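Local coordinates for protein N-acetylglucosamine-6-phosphate deacetylase (Mycobacterium smegmatis, PDB 6FV4) that probably removes the acetyl group from N-acetylglucosamine-6-phosphate, as a metal-dependent hydrolase of the NagA family, at residues B[35-38]-B[43-46]; B[55-60]-B[389-394]; B[21-26]-B[30-35]; B[337-342]-B[378-383]. The protein carries 1 engineered substitution. All blocks are in the same frame, centred on the assembly; numbering follows the deposited sequence.

Contact 1: residues B[35-38]-B[43-46]. With CD (cadmium ion), chain I.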
loop_
_atom_site.group_PDB
_atom_site.type_symbol
_atom_site.label_atom_id
_atom_site.label_comp_id
_atom_site.label_asym_id
_atom_site.label_seq_id
_atom_site.Cartn_x
_atom_site.Cartn_y
_atom_site.Cartn_z
ATOM N N TRP B 35 19.763 -29.981 -7.284
ATOM C CA TRP B 35 19.496 -31.404 -7.247
ATOM C C TRP B 35 18.775 -31.726 -5.953
ATOM O O TRP B 35 18.940 -31.032 -4.945
ATOM C CB TRP B 35 20.790 -32.225 -7.397
ATOM C CG TRP B 35 21.792 -32.051 -6.295
ATOM C CD1 TRP B 35 22.893 -31.245 -6.309
ATOM C CD2 TRP B 35 21.795 -32.713 -5.024
ATOM N NE1 TRP B 35 23.577 -31.360 -5.128
ATOM C CE2 TRP B 35 22.928 -32.258 -4.321
ATOM C CE3 TRP B 35 20.949 -33.651 -4.412
ATOM C CZ2 TRP B 35 23.236 -32.695 -3.034
ATOM C CZ3 TRP B 35 21.254 -34.085 -3.136
ATOM C CH2 TRP B 35 22.393 -33.609 -2.459
ATOM N N LEU B 36 17.959 -32.784 -6.004
ATOM C CA LEU B 36 17.188 -33.255 -4.870
ATOM C C LEU B 36 17.247 -34.765 -4.828
ATOM O O LEU B 36 17.164 -35.434 -5.862
ATOM C CB LEU B 36 15.705 -32.863 -4.942
ATOM C CG LEU B 36 15.218 -31.439 -5.095
ATOM C CD1 LEU B 36 14.968 -31.176 -6.556
ATOM C CD2 LEU B 36 13.934 -31.299 -4.286
ATOM N N GLU B 37 17.335 -35.293 -3.620
ATOM C CA GLU B 37 17.280 -36.723 -3.382
ATOM C C GLU B 37 15.992 -37.058 -2.668
ATOM O O GLU B 37 15.698 -36.481 -1.619
ATOM C CB GLU B 37 18.458 -37.170 -2.539
ATOM C CG GLU B 37 18.911 -38.545 -2.787
ATOM C CD GLU B 37 19.924 -38.884 -1.757
ATOM O OE1 GLU B 37 20.949 -38.175 -1.714
ATOM O OE2 GLU B 37 19.679 -39.807 -0.953
ATOM N N ILE B 38 15.250 -38.009 -3.221
ATOM C CA ILE B 38 13.932 -38.385 -2.736
ATOM C C ILE B 38 14.015 -39.823 -2.252
ATOM O O ILE B 38 14.580 -40.680 -2.940
ATOM C CB ILE B 38 12.867 -38.240 -3.842
ATOM C CG1 ILE B 38 12.815 -36.803 -4.378
ATOM C CG2 ILE B 38 11.505 -38.715 -3.353
ATOM C CD1 ILE B 38 12.582 -35.769 -3.324
ATOM N N VAL B 43 11.847 -35.732 1.031
ATOM C CA VAL B 43 13.118 -35.211 0.552
ATOM C C VAL B 43 14.196 -35.637 1.543
ATOM O O VAL B 43 14.046 -35.454 2.755
ATOM C CB VAL B 43 13.067 -33.682 0.393
ATOM C CG1 VAL B 43 14.448 -33.120 -0.011
ATOM C CG2 VAL B 43 12.003 -33.257 -0.640
ATOM N N VAL B 44 15.256 -36.251 1.034
ATOM C CA VAL B 44 16.429 -36.602 1.841
ATOM C C VAL B 44 17.433 -35.458 1.886
ATOM O O VAL B 44 17.856 -35.019 2.959
ATOM C CB VAL B 44 17.080 -37.882 1.279
ATOM C CG1 VAL B 44 18.365 -38.219 2.050
ATOM C CG2 VAL B 44 16.114 -39.005 1.344
ATOM N N ALA B 45 17.837 -34.960 0.722
ATOM C CA ALA B 45 18.812 -33.884 0.659
ATOM C C ALA B 45 18.531 -33.024 -0.560
ATOM O O ALA B 45 17.961 -33.490 -1.550
ATOM C CB ALA B 45 20.248 -34.423 0.600
ATOM N N VAL B 46 18.927 -31.756 -0.460
ATOM C CA VAL B 46 18.905 -30.795 -1.556
ATOM C C VAL B 46 20.280 -30.150 -1.619
ATOM O O VAL B 46 20.946 -29.983 -0.593
ATOM C CB VAL B 46 17.799 -29.730 -1.359
ATOM C CG1 VAL B 46 17.794 -28.736 -2.478
ATOM C CG2 VAL B 46 16.440 -30.394 -1.263
HETATM CD CD CD I . 22.023 -40.700 -1.187
HETATM O O HOH W 1 21.536 -43.256 -0.789
#
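The carbonyl oxygen of Glu37 takes the backbone N-H of Val44 at 2.7 Å (N to O), the donor tilted out of the carbonyl plane. One step along, Glu37 N gives a straighter bond to Ala45 O, 2.8 Å with 169° at the hydrogen and lying in that carbonyl's plane. Val44 and Ala45 thus both face Glu37. This is a classic beta bulge in the antiparallel hairpin of strands 34-39 and 42-48, in the small beta domain built on the barrel of the amidohydrolase fold. Beside the bulge, Leu36 pairs with Val46 and Ile38 with Val43, both non-hydrogen-bonded, with their side chains on one face. There the Leu36 and Val46 side chains lie side by side, pointing the same way, with CD2 of Leu36 4.0 Å from CG2 of Val46, while Ile38 CD1 meets Val43 CG2 at 3.7 Å; Leu365 and Ala371 extend this apolar layer.

On the other face, the Trp35 side chain rises between its own N and C (chi1 64°), and the far end of its six-membered ring, CH2, rests 3.8 Å from Ala45 CB. Val46 C sits above the rim of the same ring. Trp35 and Val46 also line, with Gly47, a pocket holding dithiothreitol. The Glu37 chain is extended beyond CG, and its carboxylate clasps a cadmium ion through OE1 at 2.8 Å and OE2 at 2.5 Å, with a water as a third ligand. Val44 CG1 flanks OE2 at 3.6 Å. Two-oxygen binding to the cation probably offsets the charge of a carboxylate seated beside apolar groups, at a metal position remote from the catalytic centre.

Contact 2: residues B[55-60]-B[389-394]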
loop_
_atom_site.group_PDB
_atom_site.type_symbol
_atom_site.label_atom_id
_atom_site.label_comp_id
_atom_site.label_asym_id
_atom_site.label_seq_id
_atom_site.Cartn_x
_atom_site.Cartn_y
_atom_site.Cartn_z
ATOM N N ALA B 55 22.199 -38.834 -11.944
ATOM C CA ALA B 55 20.806 -38.584 -11.610
ATOM C C ALA B 55 19.890 -39.640 -12.220
ATOM O O ALA B 55 20.136 -40.158 -13.313
ATOM C CB ALA B 55 20.387 -37.194 -12.087
ATOM N N ASP B 56 18.817 -39.959 -11.491
ATOM C CA ASP B 56 17.810 -40.862 -12.035
ATOM C C ASP B 56 16.947 -40.160 -13.075
ATOM O O ASP B 56 16.477 -40.799 -14.023
ATOM C CB ASP B 56 16.935 -41.429 -10.912
ATOM C CG ASP B 56 17.740 -42.206 -9.871
ATOM O OD1 ASP B 56 17.667 -43.451 -9.866
ATOM O OD2 ASP B 56 18.449 -41.574 -9.059
ATOM N N ARG B 57 16.718 -38.860 -12.919
ATOM C CA ARG B 57 16.047 -38.098 -13.965
ATOM C C ARG B 57 16.608 -36.687 -13.991
ATOM O O ARG B 57 16.574 -35.974 -12.981
ATOM C CB ARG B 57 14.534 -38.075 -13.760
ATOM C CG ARG B 57 13.792 -37.483 -14.950
ATOM C CD ARG B 57 12.349 -37.240 -14.608
ATOM N NE ARG B 57 11.690 -38.465 -14.167
ATOM C CZ ARG B 57 10.931 -39.216 -14.954
ATOM N NH1 ARG B 57 10.748 -38.850 -16.216
ATOM N NH2 ARG B 57 10.354 -40.319 -14.480
ATOM N N ASN B 58 17.137 -36.292 -15.138
ATOM C CA ASN B 58 17.554 -34.920 -15.350
ATOM C C ASN B 58 16.386 -34.187 -15.986
ATOM O O ASN B 58 15.958 -34.533 -17.089
ATOM C CB ASN B 58 18.803 -34.854 -16.225
ATOM C CG ASN B 58 19.364 -33.448 -16.337
ATOM O OD1 ASN B 58 18.861 -32.502 -15.713
ATOM N ND2 ASN B 58 20.432 -33.305 -17.115
ATOM N N LEU B 59 15.860 -33.190 -15.283
ATOM C CA LEU B 59 14.746 -32.433 -15.830
ATOM C C LEU B 59 15.195 -31.408 -16.858
ATOM O O LEU B 59 14.348 -30.808 -17.527
ATOM C CB LEU B 59 13.975 -31.776 -14.688
ATOM C CG LEU B 59 13.376 -32.852 -13.773
ATOM C CD1 LEU B 59 12.972 -32.289 -12.417
ATOM C CD2 LEU B 59 12.201 -33.539 -14.458
ATOM N N GLY B 60 16.502 -31.208 -17.006
ATOM C CA GLY B 60 17.001 -30.346 -18.062
ATOM C C GLY B 60 16.764 -28.883 -17.763
ATOM O O GLY B 60 16.955 -28.413 -16.636
ATOM N N GLY B 389 6.417 -37.920 -3.075
ATOM C CA GLY B 389 7.463 -38.697 -3.713
ATOM C C GLY B 389 7.079 -39.433 -4.978
ATOM O O GLY B 389 7.933 -40.120 -5.553
ATOM N N GLU B 390 5.840 -39.314 -5.443
ATOM C CA GLU B 390 5.401 -40.018 -6.640
ATOM C C GLU B 390 4.875 -39.027 -7.665
ATOM O O GLU B 390 4.310 -37.991 -7.317
ATOM C CB GLU B 390 4.332 -41.051 -6.304
ATOM C CG GLU B 390 4.846 -42.065 -5.301
ATOM C CD GLU B 390 3.798 -43.047 -4.869
ATOM O OE1 GLU B 390 2.878 -43.336 -5.670
ATOM O OE2 GLU B 390 3.899 -43.541 -3.724
ATOM N N TRP B 391 5.070 -39.348 -8.936
ATOM C CA TRP B 391 4.602 -38.461 -9.992
ATOM C C TRP B 391 3.079 -38.533 -10.075
ATOM O O TRP B 391 2.516 -39.582 -10.406
ATOM C CB TRP B 391 5.253 -38.838 -11.318
ATOM C CG TRP B 391 6.736 -38.659 -11.313
ATOM C CD1 TRP B 391 7.691 -39.640 -11.345
ATOM C CD2 TRP B 391 7.439 -37.415 -11.264
ATOM N NE1 TRP B 391 8.949 -39.077 -11.326
ATOM C CE2 TRP B 391 8.819 -37.712 -11.277
ATOM C CE3 TRP B 391 7.035 -36.074 -11.220
ATOM C CZ2 TRP B 391 9.791 -36.720 -11.245
ATOM C CZ3 TRP B 391 8.011 -35.086 -11.177
ATOM C CH2 TRP B 391 9.370 -35.417 -11.191
ATOM N N VAL B 392 2.408 -37.434 -9.722
ATOM C CA VAL B 392 1.017 -37.240 -10.134
ATOM C C VAL B 392 0.955 -37.051 -11.642
ATOM O O VAL B 392 0.260 -37.787 -12.354
ATOM C CB VAL B 392 0.395 -36.033 -9.403
ATOM C CG1 VAL B 392 -0.993 -35.720 -9.967
ATOM C CG2 VAL B 392 0.324 -36.270 -7.912
ATOM N N VAL B 393 1.690 -36.046 -12.137
ATOM C CA VAL B 393 1.951 -35.804 -13.554
ATOM C C VAL B 393 3.441 -36.042 -13.774
ATOM O O VAL B 393 4.280 -35.295 -13.262
ATOM C CB VAL B 393 1.547 -34.384 -13.972
ATOM C CG1 VAL B 393 2.080 -34.032 -15.373
ATOM C CG2 VAL B 393 0.026 -34.237 -13.916
ATOM N N THR B 394 3.771 -37.107 -14.490
ATOM C CA THR B 394 5.157 -37.423 -14.798
ATOM C C THR B 394 5.626 -36.575 -15.984
ATOM O O THR B 394 4.813 -36.206 -16.841
ATOM C CB THR B 394 5.290 -38.917 -15.103
ATOM O OG1 THR B 394 6.670 -39.304 -15.132
ATOM C CG2 THR B 394 4.632 -39.263 -16.428
HETATM O O HOH W 2 8.065 -39.109 -17.404
HETATM O O HOH W 3 12.087 -39.938 -11.851
#
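Arg57, on the short strand 57-58, and Trp391, on strand 390-391, face each other without any backbone bond between their segments, and the chain beyond Trp391 turns a corner at Val392. The two side chains slide past one another in opposite directions, with guanidinium and indole planes 76° apart, so the groups do not stack. Arg57 NH2 is 3.7 Å from Trp391 NE1, and NE lies 3.9 Å from CZ2 of the same indole. A bend at chi3 (-57°) turns the guanidinium off the line of its aliphatic chain. One water lies in both planes, at the edge of each group: it accepts from Arg57 NE at 2.8 Å and from Trp391 NE1 at 3.3 Å.

Both segments border strand 16-21 of the small beta domain, where Leu19 touches Arg57 and Trp391 alike. The turn after strand 57-58 is an Asx turn, Asn58 OD1 accepting from Gly60 N at 3.0 Å, while Val392 and Val393 form a classic beta bulge opposite Val385. Thr394 crosses Arg57 at about a right angle. A second water spans this gap, 2.7 Å from Thr394 OG1 and bonded weakly to Arg57 NH1 at 2.9 Å.

Contact 3: residues B[21-26]-B[30-35]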
loop_
_atom_site.group_PDB
_atom_site.type_symbol
_atom_site.label_atom_id
_atom_site.label_comp_id
_atom_site.label_asym_id
_atom_site.label_seq_id
_atom_site.Cartn_x
_atom_site.Cartn_y
_atom_site.Cartn_z
ATOM N N ALA B 21 17.775 -30.366 -12.015
ATOM C CA ALA B 21 17.139 -29.383 -12.876
ATOM C C ALA B 21 18.057 -28.180 -12.987
ATOM O O ALA B 21 18.901 -27.944 -12.124
ATOM C CB ALA B 21 15.770 -28.966 -12.336
ATOM N N ASP B 22 17.875 -27.406 -14.057
ATOM C CA ASP B 22 18.671 -26.195 -14.230
ATOM C C ASP B 22 18.474 -25.217 -13.078
ATOM O O ASP B 22 19.416 -24.508 -12.701
ATOM C CB ASP B 22 18.311 -25.524 -15.553
ATOM C CG ASP B 22 19.272 -25.879 -16.670
ATOM O OD1 ASP B 22 20.040 -26.856 -16.520
ATOM O OD2 ASP B 22 19.254 -25.177 -17.707
ATOM N N THR B 23 17.262 -25.155 -12.513
ATOM C CA THR B 23 16.951 -24.249 -11.408
ATOM C C THR B 23 16.051 -24.952 -10.403
ATOM O O THR B 23 15.008 -25.481 -10.791
ATOM C CB THR B 23 16.234 -22.983 -11.884
ATOM O OG1 THR B 23 17.023 -22.304 -12.874
ATOM C CG2 THR B 23 15.988 -22.065 -10.706
ATOM N N VAL B 24 16.437 -24.942 -9.125
ATOM C CA VAL B 24 15.604 -25.484 -8.054
ATOM C C VAL B 24 15.365 -24.386 -7.027
ATOM O O VAL B 24 16.314 -23.888 -6.404
ATOM C CB VAL B 24 16.232 -26.719 -7.393
ATOM C CG1 VAL B 24 15.363 -27.182 -6.238
ATOM C CG2 VAL B 24 16.403 -27.842 -8.411
ATOM N N LEU B 25 14.103 -24.004 -6.858
ATOM C CA LEU B 25 13.697 -23.082 -5.811
ATOM C C LEU B 25 13.174 -23.898 -4.637
ATOM O O LEU B 25 12.283 -24.736 -4.805
ATOM C CB LEU B 25 12.650 -22.095 -6.328
ATOM C CG LEU B 25 13.346 -21.003 -7.150
ATOM C CD1 LEU B 25 13.134 -21.240 -8.623
ATOM C CD2 LEU B 25 12.865 -19.628 -6.755
ATOM N N THR B 26 13.768 -23.692 -3.464
ATOM C CA THR B 26 13.444 -24.496 -2.296
ATOM C C THR B 26 12.414 -23.837 -1.400
ATOM O O THR B 26 11.874 -24.497 -0.506
ATOM C CB THR B 26 14.714 -24.772 -1.471
ATOM O OG1 THR B 26 15.095 -23.581 -0.776
ATOM C CG2 THR B 26 15.856 -25.193 -2.379
ATOM N N LEU B 30 17.480 -20.105 -4.246
ATOM C CA LEU B 30 17.416 -20.436 -5.663
ATOM C C LEU B 30 18.722 -21.133 -6.024
ATOM O O LEU B 30 19.793 -20.515 -5.989
ATOM C CB LEU B 30 17.203 -19.183 -6.507
ATOM C CG LEU B 30 17.010 -19.405 -8.009
ATOM C CD1 LEU B 30 15.970 -18.440 -8.539
ATOM C CD2 LEU B 30 18.322 -19.257 -8.780
ATOM N N LEU B 31 18.634 -22.404 -6.389
ATOM C CA LEU B 31 19.801 -23.219 -6.712
ATOM C C LEU B 31 19.921 -23.373 -8.218
ATOM O O LEU B 31 18.956 -23.755 -8.889
ATOM C CB LEU B 31 19.705 -24.593 -6.055
ATOM C CG LEU B 31 19.332 -24.504 -4.581
ATOM C CD1 LEU B 31 19.158 -25.888 -4.034
ATOM C CD2 LEU B 31 20.423 -23.720 -3.822
ATOM N N ARG B 32 21.111 -23.079 -8.743
ATOM C CA ARG B 32 21.362 -23.125 -10.174
ATOM C C ARG B 32 22.775 -23.640 -10.432
ATOM O O ARG B 32 23.750 -22.929 -10.163
ATOM C CB ARG B 32 21.165 -21.736 -10.778
ATOM C CG ARG B 32 20.879 -21.734 -12.264
ATOM C CD ARG B 32 20.516 -20.336 -12.751
ATOM N NE ARG B 32 19.073 -20.108 -12.775
ATOM C CZ ARG B 32 18.503 -18.938 -12.511
ATOM N NH1 ARG B 32 19.252 -17.889 -12.196
ATOM N NH2 ARG B 32 17.183 -18.808 -12.568
ATOM N N PRO B 33 22.936 -24.885 -10.900
ATOM C CA PRO B 33 21.851 -25.865 -11.025
ATOM C C PRO B 33 21.528 -26.481 -9.674
ATOM O O PRO B 33 22.225 -26.224 -8.700
ATOM C CB PRO B 33 22.418 -26.905 -11.996
ATOM C CG PRO B 33 23.893 -26.829 -11.804
ATOM C CD PRO B 33 24.218 -25.405 -11.411
ATOM N N GLY B 34 20.472 -27.283 -9.595
ATOM C CA GLY B 34 20.069 -27.854 -8.333
ATOM C C GLY B 34 19.827 -29.346 -8.446
ATOM O O GLY B 34 19.681 -29.903 -9.533
ATOM N N TRP B 35 19.763 -29.981 -7.284
ATOM C CA TRP B 35 19.496 -31.404 -7.247
ATOM C C TRP B 35 18.775 -31.726 -5.953
ATOM O O TRP B 35 18.940 -31.032 -4.945
ATOM C CB TRP B 35 20.790 -32.225 -7.397
ATOM C CG TRP B 35 21.792 -32.051 -6.295
ATOM C CD1 TRP B 35 22.893 -31.245 -6.309
ATOM C CD2 TRP B 35 21.795 -32.713 -5.024
ATOM N NE1 TRP B 35 23.577 -31.360 -5.128
ATOM C CE2 TRP B 35 22.928 -32.258 -4.321
ATOM C CE3 TRP B 35 20.949 -33.651 -4.412
ATOM C CZ2 TRP B 35 23.236 -32.695 -3.034
ATOM C CZ3 TRP B 35 21.254 -34.085 -3.136
ATOM C CH2 TRP B 35 22.393 -33.609 -2.459
#
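Thr23 and Arg32 meet because the Thr23 first torsion (chi1 -57°) holds OG1 beside its own backbone N, while the Arg32 chain, which sets out away from its N, bends at chi3 (-94°) to bring NE round. Arg32 NE then donates to Thr23 OG1 at 3.0 Å, with the oxygen close to the guanidinium plane. Leu30 CD2 lies over the centre of one guanidinium face, 3.7 Å above it, and Arg32 NH1 makes a salt bridge with Asp340 on helix 339-357.

The backbones form the antiparallel hairpin of strands 23-25 and 30-31. Val24 and Leu31 are a hydrogen-bonded pair, with 2.8 Å from Val24 N to Leu31 O and the same from Leu31 N to Val24 O. The pairing then breaks where a cis peptide leads into Pro33; here Asp22 O receives CA-H contacts from Arg32 and Pro33. It resumes at Ala21 and Gly34, whose bond from Gly34 N to Ala21 O is almost perfectly straight (179°).

Val24 CG2 packs 3.7 Å from Gly34 CA, on the side where glycine carries no side chain. Leu25 CD2 runs alongside Leu30 CD1 at 3.8 Å, and Leu25 continues onto Leu343 and Val347 of helix 339-357. Thr26 CG2 touches Leu31 CD1, the two side chains nearly perpendicular. Edge bonding by Thr23, a leucine methyl on one face and a carboxylate at NH1 together probably restrain the rotation of the Arg32 guanidinium. The charge on this otherwise exposed side chain is probably balanced by Asp340, tying the hairpin to the helix start.

Contact 4: residues B[337-342]-B[378-383]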
loop_
_atom_site.group_PDB
_atom_site.type_symbol
_atom_site.label_atom_id
_atom_site.label_comp_id
_atom_site.label_asym_id
_atom_site.label_seq_id
_atom_site.Cartn_x
_atom_site.Cartn_y
_atom_site.Cartn_z
ATOM N N LEU B 337 9.380 -7.396 -10.593
ATOM C CA LEU B 337 10.751 -7.729 -10.257
ATOM C C LEU B 337 11.406 -8.480 -11.407
ATOM O O LEU B 337 10.717 -9.071 -12.248
ATOM C CB LEU B 337 10.795 -8.583 -8.985
ATOM C CG LEU B 337 10.144 -7.991 -7.734
ATOM C CD1 LEU B 337 10.023 -9.059 -6.639
ATOM C CD2 LEU B 337 10.914 -6.780 -7.227
ATOM N N PRO B 338 12.738 -8.474 -11.489
ATOM C CA PRO B 338 13.407 -9.314 -12.486
ATOM C C PRO B 338 13.126 -10.783 -12.207
ATOM O O PRO B 338 12.798 -11.176 -11.086
ATOM C CB PRO B 338 14.890 -8.978 -12.305
ATOM C CG PRO B 338 14.991 -8.507 -10.899
ATOM C CD PRO B 338 13.703 -7.783 -10.614
ATOM N N ARG B 339 13.292 -11.595 -13.255
ATOM C CA ARG B 339 12.738 -12.947 -13.274
ATOM C C ARG B 339 13.142 -13.765 -12.049
ATOM O O ARG B 339 12.301 -14.449 -11.449
ATOM C CB ARG B 339 13.164 -13.646 -14.566
ATOM C CG ARG B 339 12.896 -15.123 -14.609
ATOM C CD ARG B 339 11.425 -15.413 -14.419
ATOM N NE ARG B 339 10.722 -15.641 -15.678
ATOM C CZ ARG B 339 10.893 -16.715 -16.444
ATOM N NH1 ARG B 339 11.760 -17.662 -16.089
ATOM N NH2 ARG B 339 10.199 -16.837 -17.569
ATOM N N ASP B 340 14.417 -13.709 -11.654
ATOM C CA ASP B 340 14.863 -14.553 -10.549
ATOM C C ASP B 340 14.269 -14.102 -9.227
ATOM O O ASP B 340 13.841 -14.940 -8.413
ATOM C CB ASP B 340 16.381 -14.572 -10.464
ATOM C CG ASP B 340 17.005 -15.522 -11.461
ATOM O OD1 ASP B 340 16.264 -16.084 -12.299
ATOM O OD2 ASP B 340 18.243 -15.703 -11.402
ATOM N N ASP B 341 14.254 -12.789 -8.986
ATOM C CA ASP B 341 13.569 -12.271 -7.811
ATOM C C ASP B 341 12.071 -12.551 -7.878
ATOM O O ASP B 341 11.430 -12.734 -6.836
ATOM C CB ASP B 341 13.813 -10.770 -7.672
ATOM C CG ASP B 341 15.291 -10.423 -7.495
ATOM O OD1 ASP B 341 16.011 -11.160 -6.784
ATOM O OD2 ASP B 341 15.730 -9.410 -8.071
ATOM N N ALA B 342 11.502 -12.570 -9.088
ATOM C CA ALA B 342 10.066 -12.779 -9.232
ATOM C C ALA B 342 9.682 -14.220 -8.905
ATOM O O ALA B 342 8.678 -14.459 -8.230
ATOM C CB ALA B 342 9.616 -12.407 -10.645
ATOM N N HIS B 378 10.243 -23.047 -19.543
ATOM C CA HIS B 378 10.627 -21.635 -19.556
ATOM C C HIS B 378 9.411 -20.724 -19.645
ATOM O O HIS B 378 9.439 -19.605 -19.120
ATOM C CB HIS B 378 11.615 -21.345 -20.692
ATOM C CG HIS B 378 13.057 -21.433 -20.271
ATOM N ND1 HIS B 378 13.604 -20.621 -19.299
ATOM C CD2 HIS B 378 14.058 -22.254 -20.678
ATOM C CE1 HIS B 378 14.877 -20.934 -19.127
ATOM N NE2 HIS B 378 15.178 -21.923 -19.952
ATOM N N ASP B 379 8.330 -21.191 -20.262
ATOM C CA ASP B 379 7.080 -20.439 -20.223
ATOM C C ASP B 379 6.386 -20.509 -18.866
ATOM O O ASP B 379 5.268 -20.001 -18.742
ATOM C CB ASP B 379 6.132 -20.948 -21.312
ATOM C CG ASP B 379 6.686 -20.739 -22.718
ATOM O OD1 ASP B 379 7.480 -19.785 -22.925
ATOM O OD2 ASP B 379 6.334 -21.539 -23.616
ATOM N N LEU B 380 7.019 -21.114 -17.858
ATOM C CA LEU B 380 6.403 -21.353 -16.552
ATOM C C LEU B 380 5.117 -22.171 -16.669
ATOM O O LEU B 380 4.184 -21.999 -15.882
ATOM C CB LEU B 380 6.146 -20.041 -15.801
ATOM C CG LEU B 380 7.382 -19.213 -15.422
ATOM C CD1 LEU B 380 7.056 -18.208 -14.321
ATOM C CD2 LEU B 380 8.531 -20.124 -14.993
ATOM N N ALA B 381 5.055 -23.072 -17.644
ATOM C CA ALA B 381 3.977 -24.047 -17.715
ATOM C C ALA B 381 4.382 -25.322 -16.988
ATOM O O ALA B 381 5.528 -25.768 -17.100
ATOM C CB ALA B 381 3.617 -24.379 -19.164
ATOM N N VAL B 382 3.424 -25.908 -16.263
ATOM C CA VAL B 382 3.645 -27.163 -15.551
ATOM C C VAL B 382 3.869 -28.289 -16.545
ATOM O O VAL B 382 3.035 -28.540 -17.425
ATOM C CB VAL B 382 2.451 -27.497 -14.648
ATOM C CG1 VAL B 382 2.617 -28.913 -14.070
ATOM C CG2 VAL B 382 2.300 -26.468 -13.548
ATOM N N THR B 383 4.988 -28.994 -16.391
ATOM C CA THR B 383 5.281 -30.167 -17.200
ATOM C C THR B 383 5.307 -31.452 -16.385
ATOM O O THR B 383 5.195 -32.537 -16.965
ATOM C CB THR B 383 6.628 -29.996 -17.918
ATOM O OG1 THR B 383 7.649 -29.748 -16.946
ATOM C CG2 THR B 383 6.577 -28.800 -18.882
#
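Arg339, the first residue of helix 339-357, points its CB toward the loop that ends at strand 382-387, where His378 and Leu380 receive it. CG continues away from the backbone N (chi1 169°). The chain then bends at chi2 and chi3, so CG and CD lead the guanidinium off the helix by a folded rather than an extended path. Val332 of helix 324-334 touches this side chain. At CZ the group flattens into the guanidinium, and Leu380 CD2 lies over one face toward the rim, 4.2 Å from NH1. NH2 ends the path with a longish hydrogen bond to His378 O at 3.3 Å; the donor lies nearly along the C=O axis, although the oxygen is tilted 19° from the guanidinium plane.

The loop accepting this bond joins strands 373-376 and 382-387. Leu380 takes a left-handed backbone conformation in it and points its side chain toward the helix, against Val332 and Leu343. On the helix side, Pro338 occupies the N-cap position, and its carbonyl oxygen receives Ala342 N at 2.8 Å. One long hydrogen bond between two exposed residues probably makes only a modest tie between helix start and loop, backed by the methyl of the buried Leu380 against one guanidinium face; the arginine charge may also disfavour protonation of the His378 ring, whose ND1 is 4.7 Å from Arg339 NH1.

Overall arrangement
All four contacts lie on or beside the small beta domain, away from the metal centre of the catalytic barrel. Along the chain, contact 3 comes first and contact 1 follows directly, sharing Trp35 and strand 34-39; their centres are about 11 Å apart, and Val46 packs on Leu31. Contact 2 then opens at 55-60 and closes only at 389-394, after contact 4 has formed within the long intervening stretch. Thus the N-terminal strands meet the C-terminal end of the chain. Contacts 3 and 4, centres about 13 Å apart, are tied by the Arg32-Asp340 salt bridge, and contact 2 adjoins contact 4 through neighbouring strands 390-391 and 382-387.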